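Local atomic coordinates of glutathione S-transferase 5 (Caenorhabditis elegans, PDB entry 1ZL9), a protein that conjugates reduced glutathione to a wide range of hydrophobic electrophiles and may help detoxify reactive oxygen species produced during bacterial infection. Residues 46-50 against 62-66; 78-82 against 153-157; 131-136 against 175-179. All coordinates share one frame; numbering follows the deposited sequence.

How the interactions relate
Interactions 1 and 2 follow one another along the chain, while interactions 2 and 3 have alternating segments. Interaction 1 belongs to the thioredoxin-like domain and binds the gamma-glutamyl carboxylate of glutathione through Ser66. Interaction 2 joins the loop after helix 66-76 to the start of helix 157-171. Its centre lies about 25 Å from that of interaction 1, but the nearest atoms are about 6 Å apart, and the Trp157 side chain is about 9 Å from a bound glutathione. Interaction 3 lies wholly in the helical domain, away from the glutathione site. Its centre is about 33 Å from that of interaction 1 and 23 Å from that of interaction 2.

Interaction 1: residues 46-50 against 62-66; sequences CAAPF and KLAQS. With GSH (glutathione), chain C.
In the thioredoxin-like domain, Pro49 and Phe50, in the loop after helix 39-44, pack on Ala64 of edge strand 61-64. Ala64 CB touches both rings, 3.8 Å from Pro49 CB and 3.7 Å from Phe50 CD1, and is oblique to the Phe50 ring. Gln65 CG comes to the edge of that ring, near its plane, 4.0 Å from Phe50 CE1. Further out, Lys62 crosses Pro49 obliquely, with Lys62 CB 3.9 Å from Pro49 CG. Its chain bends only at chi4 (-109°), which turns NZ to Ala47 O for a weak hydrogen bond of 3.4 Å. Gln65 is the N-cap of helix 66-76, which Ser66 begins. There Ser66 N donates to glutathione O11 at 2.9 Å (164°), and Ser66 OG donates to O12 of the same carboxylate at 2.6 Å. Phe50 also meets Phe137 of the second subunit, and Ala64 O accepts from Ser92 OG of that subunit. Both carboxylate oxygens of the gamma-glutamyl end are thus held by one serine at a helix N-terminus, where the helix dipole would probably add to the attraction.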
loop_
_atom_site.group_PDB
_atom_site.type_symbol
_atom_site.label_atom_id
_atom_site.label_comp_id
_atom_site.label_asym_id
_atom_site.label_seq_id
_atom_site.Cartn_x
_atom_site.Cartn_y
_atom_site.Cartn_z
ATOM N N CYS A 46 11.857 7.816 -19.031
ATOM C CA CYS A 46 11.436 8.143 -17.669
ATOM C C CYS A 46 10.078 8.814 -17.689
ATOM O O CYS A 46 9.863 9.792 -16.977
ATOM C CB CYS A 46 12.460 9.038 -16.946
ATOM S SG CYS A 46 14.177 8.408 -16.989
ATOM N N ALA A 47 9.143 8.332 -18.502
ATOM C CA ALA A 47 7.810 8.904 -18.393
ATOM C C ALA A 47 7.325 8.535 -16.974
ATOM O O ALA A 47 7.071 9.405 -16.160
ATOM C CB ALA A 47 6.862 8.409 -19.494
ATOM N N ALA A 48 7.315 7.257 -16.640
ATOM C CA ALA A 48 6.683 6.826 -15.400
ATOM C C ALA A 48 7.540 7.194 -14.180
ATOM O O ALA A 48 8.725 6.897 -14.167
ATOM C CB ALA A 48 6.428 5.321 -15.474
ATOM N N PRO A 49 6.958 7.813 -13.162
ATOM C CA PRO A 49 7.700 8.174 -11.946
ATOM C C PRO A 49 8.601 7.084 -11.370
ATOM O O PRO A 49 9.734 7.369 -10.957
ATOM C CB PRO A 49 6.584 8.530 -10.956
ATOM C CG PRO A 49 5.543 9.145 -11.844
ATOM C CD PRO A 49 5.554 8.275 -13.079
ATOM N N PHE A 50 8.108 5.859 -11.346
ATOM C CA PHE A 50 8.903 4.739 -10.891
ATOM C C PHE A 50 9.161 3.710 -11.949
ATOM O O PHE A 50 9.413 2.535 -11.638
ATOM C CB PHE A 50 8.266 4.075 -9.674
ATOM C CG PHE A 50 7.918 5.036 -8.603
ATOM C CD1 PHE A 50 6.613 5.072 -8.093
ATOM C CD2 PHE A 50 8.859 5.936 -8.113
ATOM C CE1 PHE A 50 6.261 5.943 -7.082
ATOM C CE2 PHE A 50 8.508 6.854 -7.053
ATOM C CZ PHE A 50 7.192 6.872 -6.575
ATOM N N LYS A 62 2.200 13.963 -13.045
ATOM C CA LYS A 62 2.174 12.505 -12.979
ATOM C C LYS A 62 1.943 11.992 -11.550
ATOM O O LYS A 62 2.513 12.501 -10.576
ATOM C CB LYS A 62 3.460 11.893 -13.565
ATOM C CG LYS A 62 3.478 11.995 -15.119
ATOM C CD LYS A 62 4.815 11.619 -15.676
ATOM C CE LYS A 62 5.111 12.355 -17.018
ATOM N NZ LYS A 62 5.026 11.347 -18.098
ATOM N N LEU A 63 1.164 10.907 -11.454
ATOM C CA LEU A 63 0.968 10.216 -10.188
ATOM C C LEU A 63 1.025 8.726 -10.471
ATOM O O LEU A 63 0.218 8.209 -11.206
ATOM C CB LEU A 63 -0.385 10.571 -9.596
ATOM C CG LEU A 63 -0.771 9.794 -8.313
ATOM C CD1 LEU A 63 0.183 10.117 -7.198
ATOM C CD2 LEU A 63 -2.191 10.072 -7.971
ATOM N N ALA A 64 1.971 8.043 -9.844
ATOM C CA ALA A 64 2.148 6.609 -9.949
ATOM C C ALA A 64 1.539 5.875 -8.776
ATOM O O ALA A 64 1.147 6.495 -7.769
ATOM C CB ALA A 64 3.618 6.361 -9.934
ATOM N N GLN A 65 1.573 4.548 -8.886
ATOM C CA GLN A 65 1.136 3.563 -7.876
ATOM C C GLN A 65 -0.390 3.337 -7.856
ATOM O O GLN A 65 -1.144 4.240 -7.517
ATOM C CB GLN A 65 1.684 3.883 -6.497
ATOM C CG GLN A 65 3.212 3.516 -6.412
ATOM C CD GLN A 65 3.502 2.049 -6.187
ATOM O OE1 GLN A 65 4.680 1.606 -6.240
ATOM N NE2 GLN A 65 2.492 1.295 -5.913
ATOM N N SER A 66 -0.804 2.143 -8.265
ATOM C CA SER A 66 -2.199 1.820 -8.478
ATOM C C SER A 66 -3.126 2.219 -7.350
ATOM O O SER A 66 -4.177 2.794 -7.656
ATOM C CB SER A 66 -2.369 0.319 -8.810
ATOM O OG SER A 66 -2.001 -0.522 -7.762
HETATM N N1 GSH C . 3.181 -1.238 -6.705
HETATM C CA1 GSH C . 2.789 -1.209 -8.073
HETATM C C1 GSH C . 1.462 -0.601 -8.285
HETATM O O11 GSH C . 1.203 0.276 -9.263
HETATM O O12 GSH C . 0.499 -1.039 -7.549
HETATM C CB1 GSH C . 3.389 -2.097 -9.117
HETATM C CG1 GSH C . 3.437 -1.535 -10.547
HETATM C CD1 GSH C . 3.859 -2.630 -11.506
HETATM O OE1 GSH C . 4.375 -3.765 -10.967
HETATM N N2 GSH C . 3.775 -2.457 -12.826
HETATM C CA2 GSH C . 4.016 -3.523 -13.752
HETATM C C2 GSH C . 4.931 -2.981 -14.811
HETATM O O2 GSH C . 4.678 -1.692 -15.197
HETATM C CB2 GSH C . 2.624 -3.864 -14.272
HETATM S SG2 GSH C . 2.755 -5.154 -15.526
HETATM N N3 GSH C . 5.864 -3.705 -15.381
HETATM C CA3 GSH C . 6.650 -3.298 -16.547
HETATM C C3 GSH C . 8.038 -2.875 -16.137
HETATM O O31 GSH C . 8.379 -2.913 -14.779
HETATM O O32 GSH C . 8.934 -2.431 -16.990
#

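Interaction 2: residues 78-82 against 153-157; sequences KLNGK and DSLTW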
loop_
_atom_site.group_PDB
_atom_site.type_symbol
_atom_site.label_atom_id
_atom_site.label_comp_id
_atom_site.label_asym_id
_atom_site.label_seq_id
_atom_site.Cartn_x
_atom_site.Cartn_y
_atom_site.Cartn_z
ATOM N N LYS A 78 -15.754 11.075 -3.748
ATOM C CA LYS A 78 -16.439 10.530 -2.553
ATOM C C LYS A 78 -16.723 8.996 -2.564
ATOM O O LYS A 78 -17.796 8.505 -2.105
ATOM C CB LYS A 78 -17.701 11.359 -2.199
ATOM C CG LYS A 78 -18.090 11.422 -0.730
ATOM C CD LYS A 78 -17.202 12.346 0.094
ATOM C CE LYS A 78 -17.787 12.531 1.513
ATOM N NZ LYS A 78 -19.286 12.958 1.531
ATOM N N LEU A 79 -15.731 8.230 -3.035
ATOM C CA LEU A 79 -15.773 6.784 -3.093
ATOM C C LEU A 79 -14.691 6.158 -2.238
ATOM O O LEU A 79 -14.400 4.944 -2.355
ATOM C CB LEU A 79 -15.597 6.301 -4.555
ATOM C CG LEU A 79 -16.706 6.627 -5.520
ATOM C CD1 LEU A 79 -16.328 6.135 -6.945
ATOM C CD2 LEU A 79 -18.016 5.959 -5.061
ATOM N N ASN A 80 -14.117 6.941 -1.320
ATOM C CA ASN A 80 -13.068 6.427 -0.438
ATOM C C ASN A 80 -13.534 6.133 0.993
ATOM O O ASN A 80 -12.737 5.751 1.796
ATOM C CB ASN A 80 -11.848 7.404 -0.385
ATOM C CG ASN A 80 -10.568 6.737 0.198
ATOM O OD1 ASN A 80 -10.208 5.670 -0.235
ATOM N ND2 ASN A 80 -9.841 7.434 1.121
ATOM N N GLY A 81 -14.821 6.292 1.293
ATOM C CA GLY A 81 -15.308 6.269 2.642
ATOM C C GLY A 81 -16.015 7.592 2.952
ATOM O O GLY A 81 -15.607 8.665 2.465
ATOM N N LYS A 82 -17.076 7.505 3.744
ATOM C CA LYS A 82 -17.924 8.669 4.080
ATOM C C LYS A 82 -17.427 9.416 5.324
ATOM O O LYS A 82 -17.942 10.488 5.634
ATOM C CB LYS A 82 -19.347 8.267 4.359
ATOM C CG LYS A 82 -20.082 7.516 3.198
ATOM C CD LYS A 82 -20.908 6.311 3.756
ATOM C CE LYS A 82 -22.431 6.519 4.042
ATOM N NZ LYS A 82 -23.294 5.307 3.660
ATOM N N ASP A 153 -22.122 1.707 4.447
ATOM C CA ASP A 153 -23.441 1.465 3.816
ATOM C C ASP A 153 -23.538 1.817 2.344
ATOM O O ASP A 153 -24.607 1.809 1.806
ATOM C CB ASP A 153 -24.519 2.292 4.529
ATOM C CG ASP A 153 -24.815 1.787 5.858
ATOM O OD1 ASP A 153 -25.395 2.590 6.654
ATOM O OD2 ASP A 153 -24.527 0.589 6.223
ATOM N N SER A 154 -22.425 2.122 1.688
ATOM C CA SER A 154 -22.441 2.515 0.309
ATOM C C SER A 154 -21.089 2.182 -0.352
ATOM O O SER A 154 -20.125 1.798 0.301
ATOM C CB SER A 154 -22.767 4.029 0.178
ATOM O OG SER A 154 -21.839 4.764 0.952
ATOM N N LEU A 155 -21.091 2.299 -1.657
ATOM C CA LEU A 155 -19.984 1.890 -2.503
ATOM C C LEU A 155 -18.725 2.612 -2.138
ATOM O O LEU A 155 -18.716 3.833 -1.959
ATOM C CB LEU A 155 -20.355 2.204 -3.956
ATOM C CG LEU A 155 -19.305 1.817 -4.986
ATOM C CD1 LEU A 155 -19.320 0.330 -5.115
ATOM C CD2 LEU A 155 -19.642 2.466 -6.308
ATOM N N THR A 156 -17.625 1.859 -2.047
ATOM C CA THR A 156 -16.292 2.443 -2.057
ATOM C C THR A 156 -15.467 1.746 -3.145
ATOM O O THR A 156 -15.857 0.702 -3.690
ATOM C CB THR A 156 -15.574 2.317 -0.728
ATOM O OG1 THR A 156 -15.425 0.950 -0.350
ATOM C CG2 THR A 156 -16.320 2.986 0.372
ATOM N N TRP A 157 -14.312 2.317 -3.453
ATOM C CA TRP A 157 -13.466 1.748 -4.526
ATOM C C TRP A 157 -12.966 0.331 -4.228
ATOM O O TRP A 157 -12.682 -0.432 -5.153
ATOM C CB TRP A 157 -12.328 2.707 -4.853
ATOM C CG TRP A 157 -11.230 2.861 -3.873
ATOM C CD1 TRP A 157 -11.104 3.791 -2.928
ATOM C CD2 TRP A 157 -10.012 2.079 -3.829
ATOM N NE1 TRP A 157 -9.919 3.624 -2.237
ATOM C CE2 TRP A 157 -9.225 2.578 -2.780
ATOM C CE3 TRP A 157 -9.531 1.001 -4.568
ATOM C CZ2 TRP A 157 -7.931 2.111 -2.510
ATOM C CZ3 TRP A 157 -8.307 0.497 -4.266
ATOM C CH2 TRP A 157 -7.488 1.071 -3.260
HETATM O O HOH W 1 -21.582 4.265 5.902
#
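Trp157 is bonded twice to the linker residues Leu79 and Asn80. Its backbone N donates to Leu79 O at 2.8 Å (148°). Its indole NE1 donates to Asn80 OD1 at 2.9 Å (142°). That second bond lies in the plane of both the amide and the indole, which are nearly coplanar. A chi1 of 72° sets the indole between the Trp157 backbone N and carbonyl carbon, alongside the Asn80 side chain. The other end of the amide is also satisfied, because Asn80 ND2 bonds to Glu87 OE2. Leu79 O takes a further CA-H contact from Thr156 CA at 3.2 Å. At the solvent-exposed end, Lys82 NZ donates to Ser154 OG at 3.1 Å. It also makes a weak bond to a water that accepts from Asp153 N. Asp153 OD1 stays 4.6 Å from Lys82 NZ, beyond a salt bridge. Leu79 CD2 meets Leu155 CD2 at 4.0 Å. Thr156 is the N-cap of helix 157-171, and its N bonds to Asp159 OD2, consistent with the N-capping box of glutathione transferases. The Trp157 indole sits between helices 16-25, 66-76 and 84-112, while Leu79 and Leu155 both rest on Tyr24 of helix 16-25.

Interaction 3: residues 131-136 against 175-179; sequences FEKFYG and DFSKF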
loop_
_atom_site.group_PDB
_atom_site.type_symbol
_atom_site.label_atom_id
_atom_site.label_comp_id
_atom_site.label_asym_id
_atom_site.label_seq_id
_atom_site.Cartn_x
_atom_site.Cartn_y
_atom_site.Cartn_z
ATOM N N PHE A 131 -6.006 -17.264 -1.113
ATOM C CA PHE A 131 -7.356 -16.933 -1.485
ATOM C C PHE A 131 -8.281 -17.217 -0.328
ATOM O O PHE A 131 -9.092 -16.408 -0.006
ATOM C CB PHE A 131 -7.796 -17.773 -2.693
ATOM C CG PHE A 131 -9.242 -17.658 -3.015
ATOM C CD1 PHE A 131 -9.736 -16.516 -3.645
ATOM C CD2 PHE A 131 -10.105 -18.723 -2.738
ATOM C CE1 PHE A 131 -11.082 -16.419 -3.942
ATOM C CE2 PHE A 131 -11.437 -18.659 -3.014
ATOM C CZ PHE A 131 -11.940 -17.457 -3.639
ATOM N N GLU A 132 -8.147 -18.380 0.279
ATOM C CA GLU A 132 -9.060 -18.771 1.368
ATOM C C GLU A 132 -8.828 -17.911 2.623
ATOM O O GLU A 132 -9.776 -17.502 3.308
ATOM C CB GLU A 132 -8.903 -20.267 1.652
ATOM C CG GLU A 132 -9.506 -21.033 0.469
ATOM C CD GLU A 132 -9.575 -22.550 0.596
ATOM O OE1 GLU A 132 -9.142 -23.087 1.630
ATOM O OE2 GLU A 132 -10.079 -23.182 -0.380
ATOM N N LYS A 133 -7.594 -17.556 2.889
ATOM C CA LYS A 133 -7.322 -16.672 4.016
ATOM C C LYS A 133 -7.937 -15.282 3.785
ATOM O O LYS A 133 -8.631 -14.747 4.632
ATOM C CB LYS A 133 -5.827 -16.579 4.204
ATOM C CG LYS A 133 -5.328 -15.532 5.162
ATOM C CD LYS A 133 -3.813 -15.725 5.461
ATOM C CE LYS A 133 -2.989 -14.439 5.444
ATOM N NZ LYS A 133 -1.584 -14.639 4.687
ATOM N N PHE A 134 -7.692 -14.709 2.608
ATOM C CA PHE A 134 -8.076 -13.360 2.363
ATOM C C PHE A 134 -9.573 -13.233 2.201
ATOM O O PHE A 134 -10.145 -12.306 2.703
ATOM C CB PHE A 134 -7.359 -12.824 1.079
ATOM C CG PHE A 134 -7.796 -11.428 0.716
ATOM C CD1 PHE A 134 -8.465 -11.172 -0.474
ATOM C CD2 PHE A 134 -7.625 -10.384 1.649
ATOM C CE1 PHE A 134 -8.875 -9.877 -0.789
ATOM C CE2 PHE A 134 -8.030 -9.067 1.314
ATOM C CZ PHE A 134 -8.710 -8.862 0.100
ATOM N N TYR A 135 -10.202 -14.187 1.505
ATOM C CA TYR A 135 -11.653 -14.158 1.312
ATOM C C TYR A 135 -12.393 -14.354 2.662
ATOM O O TYR A 135 -13.454 -13.819 2.869
ATOM C CB TYR A 135 -12.074 -15.115 0.196
ATOM C CG TYR A 135 -12.056 -14.390 -1.135
ATOM C CD1 TYR A 135 -10.846 -13.891 -1.668
ATOM C CD2 TYR A 135 -13.246 -14.141 -1.837
ATOM C CE1 TYR A 135 -10.822 -13.112 -2.855
ATOM C CE2 TYR A 135 -13.259 -13.367 -2.991
ATOM C CZ TYR A 135 -12.040 -12.853 -3.529
ATOM O OH TYR A 135 -12.064 -12.106 -4.709
ATOM N N GLY A 136 -11.784 -15.016 3.611
ATOM C CA GLY A 136 -12.386 -15.116 4.946
ATOM C C GLY A 136 -12.387 -13.749 5.605
ATOM O O GLY A 136 -13.368 -13.373 6.245
ATOM N N ASP A 175 -13.850 -21.702 -8.022
ATOM C CA ASP A 175 -14.907 -22.292 -7.169
ATOM C C ASP A 175 -15.083 -21.412 -5.976
ATOM O O ASP A 175 -14.146 -21.245 -5.201
ATOM C CB ASP A 175 -14.471 -23.669 -6.671
ATOM C CG ASP A 175 -15.487 -24.305 -5.718
ATOM O OD1 ASP A 175 -16.679 -23.867 -5.686
ATOM O OD2 ASP A 175 -15.143 -25.263 -4.969
ATOM N N PHE A 176 -16.245 -20.785 -5.898
ATOM C CA PHE A 176 -16.659 -19.948 -4.802
ATOM C C PHE A 176 -17.582 -20.613 -3.799
ATOM O O PHE A 176 -18.231 -19.938 -3.014
ATOM C CB PHE A 176 -17.296 -18.649 -5.340
ATOM C CG PHE A 176 -16.293 -17.539 -5.510
ATOM C CD1 PHE A 176 -15.187 -17.743 -6.316
ATOM C CD2 PHE A 176 -16.426 -16.355 -4.898
ATOM C CE1 PHE A 176 -14.225 -16.711 -6.499
ATOM C CE2 PHE A 176 -15.470 -15.354 -5.089
ATOM C CZ PHE A 176 -14.382 -15.578 -5.867
ATOM N N SER A 177 -17.543 -21.944 -3.750
ATOM C CA SER A 177 -18.319 -22.698 -2.774
ATOM C C SER A 177 -18.124 -22.237 -1.341
ATOM O O SER A 177 -19.070 -22.169 -0.575
ATOM C CB SER A 177 -17.987 -24.180 -2.865
ATOM O OG SER A 177 -18.617 -24.700 -4.021
ATOM N N LYS A 178 -16.912 -21.895 -0.957
ATOM C CA LYS A 178 -16.647 -21.479 0.405
ATOM C C LYS A 178 -17.035 -20.031 0.666
ATOM O O LYS A 178 -17.079 -19.584 1.814
ATOM C CB LYS A 178 -15.166 -21.619 0.696
ATOM C CG LYS A 178 -14.710 -23.024 0.728
ATOM C CD LYS A 178 -13.352 -23.157 1.439
ATOM C CE LYS A 178 -12.782 -24.611 1.275
ATOM N NZ LYS A 178 -11.860 -24.813 2.426
ATOM N N PHE A 179 -17.281 -19.271 -0.402
ATOM C CA PHE A 179 -17.558 -17.835 -0.243
ATOM C C PHE A 179 -18.719 -17.325 -1.086
ATOM O O PHE A 179 -18.558 -16.399 -1.903
ATOM C CB PHE A 179 -16.287 -17.046 -0.597
ATOM C CG PHE A 179 -15.087 -17.479 0.204
ATOM C CD1 PHE A 179 -14.094 -18.230 -0.368
ATOM C CD2 PHE A 179 -15.012 -17.183 1.561
ATOM C CE1 PHE A 179 -13.026 -18.681 0.411
ATOM C CE2 PHE A 179 -13.939 -17.599 2.307
ATOM C CZ PHE A 179 -12.954 -18.336 1.715
#
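Glu132 and Lys178 make the charged link across this contact. Lys178 NZ lies 3.3 Å from Glu132 OE1 in a salt bridge whose hydrogen bond is weak. The two extended side chains cross at a slant, and the Lys178 methylenes pass close to OE2. Stronger bonds shape the loop itself. Asp175 OD1 accepts from Ser177 OG at 2.7 Å with its syn lone pair. It also accepts from Ser177 N at 2.9 Å, from well above the carboxylate plane, which makes an Asx turn. A type I turn from Phe176 to Phe179 overlaps it, and Phe179 is the N-cap of helix 180-191. The Tyr135 hydroxyl points out of the contact and bonds to Ser166 OG.

Behind these bonds lies a cluster of four aromatic rings. Tyr135 CB stands over the centre of the Phe179 ring, 3.5 Å from its centroid and only 4° off the normal, a CH-pi contact. Lys178 CB covers the opposite face toward its rim. Phe179 turns its edge to the face of Phe131 in an offset edge-to-face pair, with planes at 88° and centroids 5.5 Å apart. Phe131 in turn sets its edge against the face of Phe176, at 5.4 Å between centroids. With CG anti to N (chi1 171°), the Phe131 ring reaches both loop phenylalanines and also lays CE1 over the centre of the Tyr135 ring. Tyr135 CE2 touches Phe176 CE2 at 3.6 Å. Leu169 and Ile170 of helix 157-171 and Leu182 of helix 180-191 extend this core. The loop is therefore joined to helix 119-145 mainly by aromatic packing. The Glu132-Lys178 pair, with Lys178 exposed to solvent, adds one salt bridge with a weak hydrogen bond beside it.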